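Local coordinates for protein bottromycin amidohydrolase (Streptomyces purpureus, PDB 6I5S) that probably hydrolyses an amide bond of a thiazoline-containing bottromycin precursor with its pair of zinc ions, acting as the gatekeeper enzyme of bottromycin biosynthesis, at residues Q10-L18 / E120-V129; R300-A308 / C349-G357. One frame throughout, in Å; residues are numbered along the deposited sequence.

Contact 1 of 2, residues Q10-L18 / E120-V129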
loop_
_atom_site.group_PDB
_atom_site.type_symbol
_atom_site.label_atom_id
_atom_site.label_comp_id
_atom_site.label_asym_id
_atom_site.label_seq_id
_atom_site.Cartn_x
_atom_site.Cartn_y
_atom_site.Cartn_z
ATOM N N GLN A 10 9.666 -20.316 -9.508
ATOM C CA GLN A 10 9.308 -18.913 -9.621
ATOM C C GLN A 10 9.499 -18.381 -11.039
ATOM O O GLN A 10 8.851 -17.392 -11.412
ATOM C CB GLN A 10 10.130 -18.096 -8.627
ATOM C CG GLN A 10 9.798 -18.399 -7.188
ATOM C CD GLN A 10 10.718 -17.685 -6.231
ATOM O OE1 GLN A 10 11.869 -18.066 -6.062
ATOM N NE2 GLN A 10 10.212 -16.633 -5.601
ATOM N N TRP A 11 10.355 -19.021 -11.837
ATOM C CA TRP A 11 10.588 -18.548 -13.196
ATOM C C TRP A 11 9.527 -19.080 -14.134
ATOM O O TRP A 11 8.994 -18.327 -14.943
ATOM C CB TRP A 11 11.974 -18.950 -13.695
ATOM C CG TRP A 11 12.336 -18.323 -15.017
ATOM C CD1 TRP A 11 12.362 -18.937 -16.238
ATOM C CD2 TRP A 11 12.712 -16.956 -15.247
ATOM N NE1 TRP A 11 12.693 -18.031 -17.217
ATOM C CE2 TRP A 11 12.917 -16.812 -16.637
ATOM C CE3 TRP A 11 12.850 -15.832 -14.425
ATOM C CZ2 TRP A 11 13.264 -15.612 -17.207
ATOM C CZ3 TRP A 11 13.220 -14.654 -14.994
ATOM C CH2 TRP A 11 13.448 -14.557 -16.378
ATOM N N ARG A 12 9.206 -20.368 -14.014
ATOM C CA ARG A 12 8.166 -20.980 -14.826
ATOM C C ARG A 12 6.842 -20.255 -14.652
ATOM O O ARG A 12 6.110 -20.038 -15.622
ATOM C CB ARG A 12 8.030 -22.449 -14.437
ATOM C CG ARG A 12 7.145 -23.290 -15.331
ATOM C CD ARG A 12 7.456 -24.782 -15.163
ATOM N NE ARG A 12 7.492 -25.184 -13.755
ATOM C CZ ARG A 12 6.442 -25.605 -13.056
ATOM N NH1 ARG A 12 5.243 -25.692 -13.621
ATOM N NH2 ARG A 12 6.591 -25.940 -11.781
ATOM N N HIS A 13 6.524 -19.847 -13.425
ATOM C CA HIS A 13 5.261 -19.193 -13.122
ATOM C C HIS A 13 5.393 -17.676 -13.054
ATOM O O HIS A 13 4.588 -17.008 -12.399
ATOM C CB HIS A 13 4.705 -19.741 -11.815
ATOM C CG HIS A 13 4.371 -21.197 -11.869
ATOM N ND1 HIS A 13 4.032 -21.840 -13.040
ATOM C CD2 HIS A 13 4.323 -22.136 -10.898
ATOM C CE1 HIS A 13 3.788 -23.113 -12.788
ATOM N NE2 HIS A 13 3.958 -23.318 -11.495
ATOM N N ARG A 14 6.424 -17.102 -13.708
ATOM C CA ARG A 14 6.620 -15.657 -13.592
ATOM C C ARG A 14 5.449 -14.835 -14.132
ATOM O O ARG A 14 5.342 -13.651 -13.782
ATOM C CB ARG A 14 7.922 -15.237 -14.284
ATOM C CG ARG A 14 7.937 -15.456 -15.754
ATOM C CD ARG A 14 9.371 -15.283 -16.295
ATOM N NE ARG A 14 9.436 -15.427 -17.743
ATOM C CZ ARG A 14 9.452 -16.588 -18.374
ATOM N NH1 ARG A 14 9.399 -17.721 -17.688
ATOM N NH2 ARG A 14 9.534 -16.598 -19.694
ATOM N N ARG A 15 4.621 -15.369 -15.045
ATOM C CA ARG A 15 3.457 -14.618 -15.533
ATOM C C ARG A 15 2.220 -14.872 -14.682
ATOM O O ARG A 15 1.113 -14.534 -15.083
ATOM C CB ARG A 15 3.155 -14.939 -17.002
ATOM C CG ARG A 15 4.308 -14.610 -17.933
ATOM C CD ARG A 15 3.886 -14.642 -19.443
ATOM N NE ARG A 15 2.793 -13.703 -19.726
ATOM C CZ ARG A 15 2.952 -12.415 -20.033
ATOM N NH1 ARG A 15 1.887 -11.646 -20.259
ATOM N NH2 ARG A 15 4.167 -11.898 -20.164
ATOM N N GLY A 16 2.405 -15.406 -13.478
ATOM C CA GLY A 16 1.278 -15.800 -12.625
ATOM C C GLY A 16 0.333 -14.702 -12.215
ATOM O O GLY A 16 -0.826 -14.982 -11.907
ATOM N N LEU A 17 0.771 -13.447 -12.199
ATOM C CA LEU A 17 -0.169 -12.387 -11.893
ATOM C C LEU A 17 -1.102 -12.061 -13.048
ATOM O O LEU A 17 -2.098 -11.369 -12.831
ATOM C CB LEU A 17 0.545 -11.101 -11.517
ATOM C CG LEU A 17 1.302 -11.140 -10.181
ATOM C CD1 LEU A 17 2.158 -9.931 -9.976
ATOM C CD2 LEU A 17 0.277 -11.285 -8.980
ATOM N N LEU A 18 -0.794 -12.516 -14.266
ATOM C CA LEU A 18 -1.501 -12.098 -15.470
ATOM C C LEU A 18 -1.775 -13.324 -16.312
ATOM O O LEU A 18 -1.289 -13.450 -17.435
ATOM C CB LEU A 18 -0.703 -11.054 -16.249
ATOM C CG LEU A 18 -0.428 -9.785 -15.446
ATOM C CD1 LEU A 18 0.635 -8.943 -16.118
ATOM C CD2 LEU A 18 -1.704 -8.974 -15.256
ATOM N N GLU A 120 8.663 -11.221 -5.717
ATOM C CA GLU A 120 8.996 -12.428 -6.483
ATOM C C GLU A 120 9.287 -12.048 -7.934
ATOM O O GLU A 120 8.967 -10.934 -8.363
ATOM C CB GLU A 120 7.831 -13.428 -6.491
ATOM C CG GLU A 120 7.521 -14.006 -5.131
ATOM C CD GLU A 120 6.519 -15.153 -5.187
ATOM O OE1 GLU A 120 6.419 -15.819 -6.235
ATOM O OE2 GLU A 120 5.829 -15.384 -4.173
ATOM N N PRO A 121 9.892 -12.937 -8.705
ATOM C CA PRO A 121 10.008 -12.682 -10.171
ATOM C C PRO A 121 8.693 -12.315 -10.848
ATOM O O PRO A 121 8.710 -11.478 -11.750
ATOM C CB PRO A 121 10.564 -14.006 -10.681
ATOM C CG PRO A 121 11.392 -14.517 -9.535
ATOM C CD PRO A 121 10.582 -14.181 -8.318
ATOM N N ALA A 122 7.542 -12.851 -10.386
ATOM C CA ALA A 122 6.248 -12.468 -10.964
ATOM C C ALA A 122 5.956 -10.982 -10.869
ATOM O O ALA A 122 5.300 -10.419 -11.757
ATOM C CB ALA A 122 5.112 -13.237 -10.304
ATOM N N HIS A 123 6.406 -10.315 -9.798
ATOM C CA HIS A 123 6.221 -8.882 -9.735
ATOM C C HIS A 123 7.151 -8.111 -10.652
ATOM O O HIS A 123 6.766 -7.033 -11.131
ATOM C CB HIS A 123 6.397 -8.396 -8.296
ATOM C CG HIS A 123 5.466 -9.053 -7.360
ATOM N ND1 HIS A 123 5.814 -10.163 -6.614
ATOM C CD2 HIS A 123 4.161 -8.793 -7.081
ATOM C CE1 HIS A 123 4.767 -10.560 -5.919
ATOM N NE2 HIS A 123 3.748 -9.759 -6.199
ATOM N N LEU A 124 8.372 -8.594 -10.877
ATOM C CA LEU A 124 9.220 -7.990 -11.900
ATOM C C LEU A 124 8.599 -8.152 -13.266
ATOM O O LEU A 124 8.699 -7.256 -14.110
ATOM C CB LEU A 124 10.599 -8.639 -11.880
ATOM C CG LEU A 124 11.394 -8.371 -10.558
ATOM C CD1 LEU A 124 12.752 -8.985 -10.698
ATOM C CD2 LEU A 124 11.553 -6.882 -10.253
ATOM N N LEU A 125 8.025 -9.318 -13.536
ATOM C CA LEU A 125 7.320 -9.498 -14.813
ATOM C C LEU A 125 6.213 -8.467 -14.956
ATOM O O LEU A 125 6.069 -7.818 -16.009
ATOM C CB LEU A 125 6.768 -10.923 -14.920
ATOM C CG LEU A 125 6.086 -11.378 -16.201
ATOM C CD1 LEU A 125 4.656 -10.792 -16.265
ATOM C CD2 LEU A 125 6.865 -11.003 -17.454
ATOM N N ALA A 126 5.431 -8.274 -13.889
ATOM C CA ALA A 126 4.368 -7.287 -13.925
ATOM C C ALA A 126 4.918 -5.897 -14.186
ATOM O O ALA A 126 4.290 -5.120 -14.893
ATOM C CB ALA A 126 3.593 -7.328 -12.599
ATOM N N ALA A 127 6.103 -5.576 -13.629
ATOM C CA ALA A 127 6.744 -4.292 -13.924
ATOM C C ALA A 127 7.102 -4.204 -15.411
ATOM O O ALA A 127 7.018 -3.129 -16.010
ATOM C CB ALA A 127 8.010 -4.080 -13.082
ATOM N N GLY A 128 7.488 -5.337 -16.020
ATOM C CA GLY A 128 7.810 -5.320 -17.461
ATOM C C GLY A 128 6.556 -5.063 -18.279
ATOM O O GLY A 128 6.580 -4.331 -19.279
ATOM N N VAL A 129 5.437 -5.660 -17.863
ATOM C CA VAL A 129 4.164 -5.430 -18.555
ATOM C C VAL A 129 3.798 -3.956 -18.468
ATOM O O VAL A 129 3.261 -3.373 -19.418
ATOM C CB VAL A 129 3.079 -6.328 -17.949
ATOM C CG1 VAL A 129 1.663 -5.924 -18.416
ATOM C CG2 VAL A 129 3.381 -7.758 -18.270
HETATM O O HOH W 1 7.617 -15.453 -9.405
HETATM O O HOH W 2 3.229 -12.170 -13.037
#
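Q10 lays its extended side chain against the ring of P121, NE2 standing 3.7 Å from CD of that proline, in the first turn of helix 121-132, which follows strand 111-116 of the amidohydrolase core. The N-terminal segment crosses this helix as a run of type I turns, W11-R14, H13-G16 and R15-L18, with no direct hydrogen bond between the two; two waters bridge them. One accepts from the backbone N of A122 (2.8 Å) and donates to Q10 O and, weakly, to E120 OE1. R14 sets its carbonyl on the helix, where R14 O meets the CA-H of A122 at 3.2 Å. The second water ties the turns to the helix, donating to R14 O (2.7 Å) and A122 O and accepting from L17 N. Bent at chi3 (58°), R15 brings its guanidinium back so that one face lies over CD1 of L125. L17 CD1 touches A126 CB and, obliquely, the H123 ring, 3.7 Å from H123 CD2; H123 NE2 is engaged by V97 O through a hydrogen bond. L18 and V129 come tip to tip, L18 CD1 to V129 CG2 at 3.7 Å.

Contact 2 of 2, residues R300-A308 / C349-G357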
loop_
_atom_site.group_PDB
_atom_site.type_symbol
_atom_site.label_atom_id
_atom_site.label_comp_id
_atom_site.label_asym_id
_atom_site.label_seq_id
_atom_site.Cartn_x
_atom_site.Cartn_y
_atom_site.Cartn_z
ATOM N N ARG A 300 -7.050 -17.444 -0.769
ATOM C CA ARG A 300 -7.112 -16.797 0.521
ATOM C C ARG A 300 -8.288 -17.239 1.379
ATOM O O ARG A 300 -8.236 -17.045 2.588
ATOM C CB ARG A 300 -7.205 -15.286 0.348
ATOM C CG ARG A 300 -5.896 -14.639 -0.008
ATOM C CD ARG A 300 -6.164 -13.227 -0.439
ATOM N NE ARG A 300 -4.939 -12.585 -0.834
ATOM C CZ ARG A 300 -4.855 -11.693 -1.804
ATOM N NH1 ARG A 300 -5.936 -11.326 -2.506
ATOM N NH2 ARG A 300 -3.668 -11.192 -2.073
ATOM N N ARG A 301 -9.333 -17.815 0.790
ATOM C CA ARG A 301 -10.578 -18.004 1.523
ATOM C C ARG A 301 -10.396 -18.886 2.756
ATOM O O ARG A 301 -11.044 -18.605 3.778
ATOM C CB ARG A 301 -11.638 -18.576 0.568
ATOM C CG ARG A 301 -13.041 -18.050 0.753
ATOM C CD ARG A 301 -13.887 -18.403 -0.496
ATOM N NE ARG A 301 -13.805 -17.390 -1.562
ATOM C CZ ARG A 301 -14.005 -17.631 -2.854
ATOM N NH1 ARG A 301 -14.281 -18.862 -3.271
ATOM N NH2 ARG A 301 -13.916 -16.641 -3.739
ATOM N N PRO A 302 -9.559 -19.935 2.751
ATOM C CA PRO A 302 -9.431 -20.746 3.991
ATOM C C PRO A 302 -8.887 -19.956 5.168
ATOM O O PRO A 302 -9.461 -20.008 6.256
ATOM C CB PRO A 302 -8.501 -21.896 3.561
ATOM C CG PRO A 302 -8.713 -21.989 2.064
ATOM C CD PRO A 302 -8.865 -20.556 1.615
ATOM N N ALA A 303 -7.821 -19.181 4.967
ATOM C CA ALA A 303 -7.261 -18.381 6.050
ATOM C C ALA A 303 -8.234 -17.306 6.480
ATOM O O ALA A 303 -8.382 -17.022 7.673
ATOM C CB ALA A 303 -5.952 -17.749 5.593
ATOM N N TRP A 304 -8.932 -16.705 5.520
ATOM C CA TRP A 304 -9.889 -15.669 5.885
ATOM C C TRP A 304 -11.060 -16.263 6.651
ATOM O O TRP A 304 -11.585 -15.651 7.595
ATOM C CB TRP A 304 -10.373 -14.967 4.633
ATOM C CG TRP A 304 -9.352 -14.049 4.011
ATOM C CD1 TRP A 304 -8.006 -14.251 3.915
ATOM C CD2 TRP A 304 -9.614 -12.785 3.392
ATOM N NE1 TRP A 304 -7.404 -13.178 3.305
ATOM C CE2 TRP A 304 -8.372 -12.262 2.970
ATOM C CE3 TRP A 304 -10.768 -12.035 3.188
ATOM C CZ2 TRP A 304 -8.261 -11.041 2.308
ATOM C CZ3 TRP A 304 -10.658 -10.817 2.558
ATOM C CH2 TRP A 304 -9.419 -10.322 2.137
ATOM N N GLN A 305 -11.488 -17.454 6.264
ATOM C CA GLN A 305 -12.608 -18.061 6.971
ATOM C C GLN A 305 -12.211 -18.432 8.397
ATOM O O GLN A 305 -13.019 -18.316 9.340
ATOM C CB GLN A 305 -13.074 -19.297 6.217
ATOM C CG GLN A 305 -14.369 -19.911 6.801
ATOM C CD GLN A 305 -15.579 -19.433 6.084
ATOM O OE1 GLN A 305 -15.580 -19.360 4.863
ATOM N NE2 GLN A 305 -16.623 -19.082 6.830
ATOM N N ALA A 306 -10.964 -18.859 8.585
ATOM C CA ALA A 306 -10.491 -19.148 9.940
ATOM C C ALA A 306 -10.446 -17.889 10.786
ATOM O O ALA A 306 -10.774 -17.912 11.972
ATOM C CB ALA A 306 -9.118 -19.797 9.880
ATOM N N ALA A 307 -10.027 -16.787 10.203
ATOM C CA ALA A 307 -10.024 -15.535 10.935
ATOM C C ALA A 307 -11.448 -15.101 11.270
ATOM O O ALA A 307 -11.696 -14.544 12.344
ATOM C CB ALA A 307 -9.307 -14.462 10.120
ATOM N N ALA A 308 -12.393 -15.345 10.360
ATOM C CA ALA A 308 -13.794 -15.047 10.637
ATOM C C ALA A 308 -14.304 -15.829 11.836
ATOM O O ALA A 308 -15.101 -15.313 12.624
ATOM C CB ALA A 308 -14.644 -15.348 9.405
ATOM N N CYS A 349 -2.516 -5.623 2.642
ATOM C CA CYS A 349 -3.638 -6.239 1.956
ATOM C C CYS A 349 -3.277 -7.651 1.564
ATOM O O CYS A 349 -2.143 -7.967 1.169
ATOM C CB CYS A 349 -4.124 -5.408 0.771
ATOM S SG CYS A 349 -2.889 -5.092 -0.559
ATOM N N GLY A 350 -4.278 -8.509 1.616
ATOM C CA GLY A 350 -4.084 -9.943 1.519
ATOM C C GLY A 350 -4.226 -10.654 2.842
ATOM O O GLY A 350 -4.626 -11.810 2.869
ATOM N N ASN A 351 -3.876 -9.988 3.934
ATOM C CA ASN A 351 -4.199 -10.492 5.269
ATOM C C ASN A 351 -5.712 -10.604 5.400
ATOM O O ASN A 351 -6.463 -9.904 4.686
ATOM C CB ASN A 351 -3.688 -9.547 6.349
ATOM C CG ASN A 351 -2.210 -9.677 6.621
ATOM O OD1 ASN A 351 -1.496 -10.261 5.841
ATOM N ND2 ASN A 351 -1.743 -9.076 7.716
ATOM N N PRO A 352 -6.206 -11.469 6.295
ATOM C CA PRO A 352 -7.654 -11.661 6.366
ATOM C C PRO A 352 -8.449 -10.376 6.556
ATOM O O PRO A 352 -8.162 -9.564 7.439
ATOM C CB PRO A 352 -7.794 -12.618 7.535
ATOM C CG PRO A 352 -6.498 -13.457 7.512
ATOM C CD PRO A 352 -5.474 -12.456 7.138
ATOM N N PHE A 353 -9.404 -10.162 5.649
ATOM C CA PHE A 353 -10.328 -9.027 5.641
ATOM C C PHE A 353 -9.654 -7.692 5.373
ATOM O O PHE A 353 -10.257 -6.638 5.610
ATOM C CB PHE A 353 -11.137 -9.026 6.945
ATOM C CG PHE A 353 -11.950 -10.259 7.049
ATOM C CD1 PHE A 353 -13.005 -10.464 6.173
ATOM C CD2 PHE A 353 -11.613 -11.254 7.925
ATOM C CE1 PHE A 353 -13.744 -11.630 6.209
ATOM C CE2 PHE A 353 -12.361 -12.426 7.965
ATOM C CZ PHE A 353 -13.417 -12.603 7.106
ATOM N N VAL A 354 -8.439 -7.712 4.815
ATOM C CA VAL A 354 -7.766 -6.511 4.317
ATOM C C VAL A 354 -7.771 -6.607 2.796
ATOM O O VAL A 354 -6.958 -7.332 2.225
ATOM C CB VAL A 354 -6.369 -6.370 4.881
ATOM C CG1 VAL A 354 -5.802 -5.015 4.481
ATOM C CG2 VAL A 354 -6.406 -6.523 6.417
ATOM N N VAL A 355 -8.720 -5.920 2.157
ATOM C CA VAL A 355 -8.997 -6.099 0.731
ATOM C C VAL A 355 -8.224 -5.051 -0.047
ATOM O O VAL A 355 -8.395 -3.851 0.182
ATOM C CB VAL A 355 -10.500 -5.990 0.434
ATOM C CG1 VAL A 355 -10.797 -6.136 -1.103
ATOM C CG2 VAL A 355 -11.290 -7.056 1.195
ATOM N N ALA A 356 -7.398 -5.505 -1.000
ATOM C CA ALA A 356 -6.652 -4.578 -1.857
ATOM C C ALA A 356 -7.587 -3.548 -2.510
ATOM O O ALA A 356 -8.520 -3.895 -3.239
ATOM C CB ALA A 356 -5.888 -5.355 -2.956
ATOM N N GLY A 357 -7.292 -2.277 -2.293
ATOM C CA GLY A 357 -8.128 -1.211 -2.789
ATOM C C GLY A 357 -8.870 -0.488 -1.670
ATOM O O GLY A 357 -8.444 0.577 -1.182
#
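The indole of W304 carries the backbone of P352 and F353 over one face: P352 CA sits 3.4 Å from the centroid of the five-membered ring, 9° off its normal, a CH-pi contact, while F353 N lies above the six-membered ring. At the indole edge, near its plane, are G350 O and CG2 of V355, the latter 3.9 Å from W304 CH2. NE1 donates to G350 O at 3.1 Å with an N-H...O angle of 151°, the indole N-H meeting the carbonyl from above its plane. The F353 ring has W304 CE3 over one face and the backbone N of A308 at its edge; the six-membered ring of W304 and the F353 ring meet obliquely, planes 46° apart. CE2 of F353 comes to 3.3 Å from W304 O, and its CZ touches A308 CB. A307 CB presses on P352 CB at 3.5 Å. These contacts grip the type II turn N351-V354 from its P352-F353 side. Extended from CG to NE, R300 reaches to G350, just ahead of the turn, and lays one guanidinium face over its CA, R300 NE 3.6 Å from G350 CA; R300 NH1 forms a salt bridge with D102. The loop follows directly on the zinc ligand D348, and the side chain of N351 is about 6 Å from a bound zinc ion. Helix 290-295 covers W304 and F353, while C349 and V354 lean on helix 358-369.

Overall arrangement
From the N terminus the chain first makes the turns of 10-18, then runs through helix 23-31, the strands from 38-41 to 111-116 and helix 100-108 before helix 121-132 returns to them: contact 1 closes a loop of about a hundred residues, bringing the N-terminal tail onto the helix after strand 111-116. Contact 2 opens much later, on the segment 300-308, and closes some forty residues on, after helix 316-338 and strand 342-343, at the loop leading to helix 358-369. The two loops are in series, neither nested nor crossed. The centres of contact 1 and contact 2 are 23 Å apart. Contact 1 tethers the tail; contact 2 fastens a helix to the loop beside the zinc site.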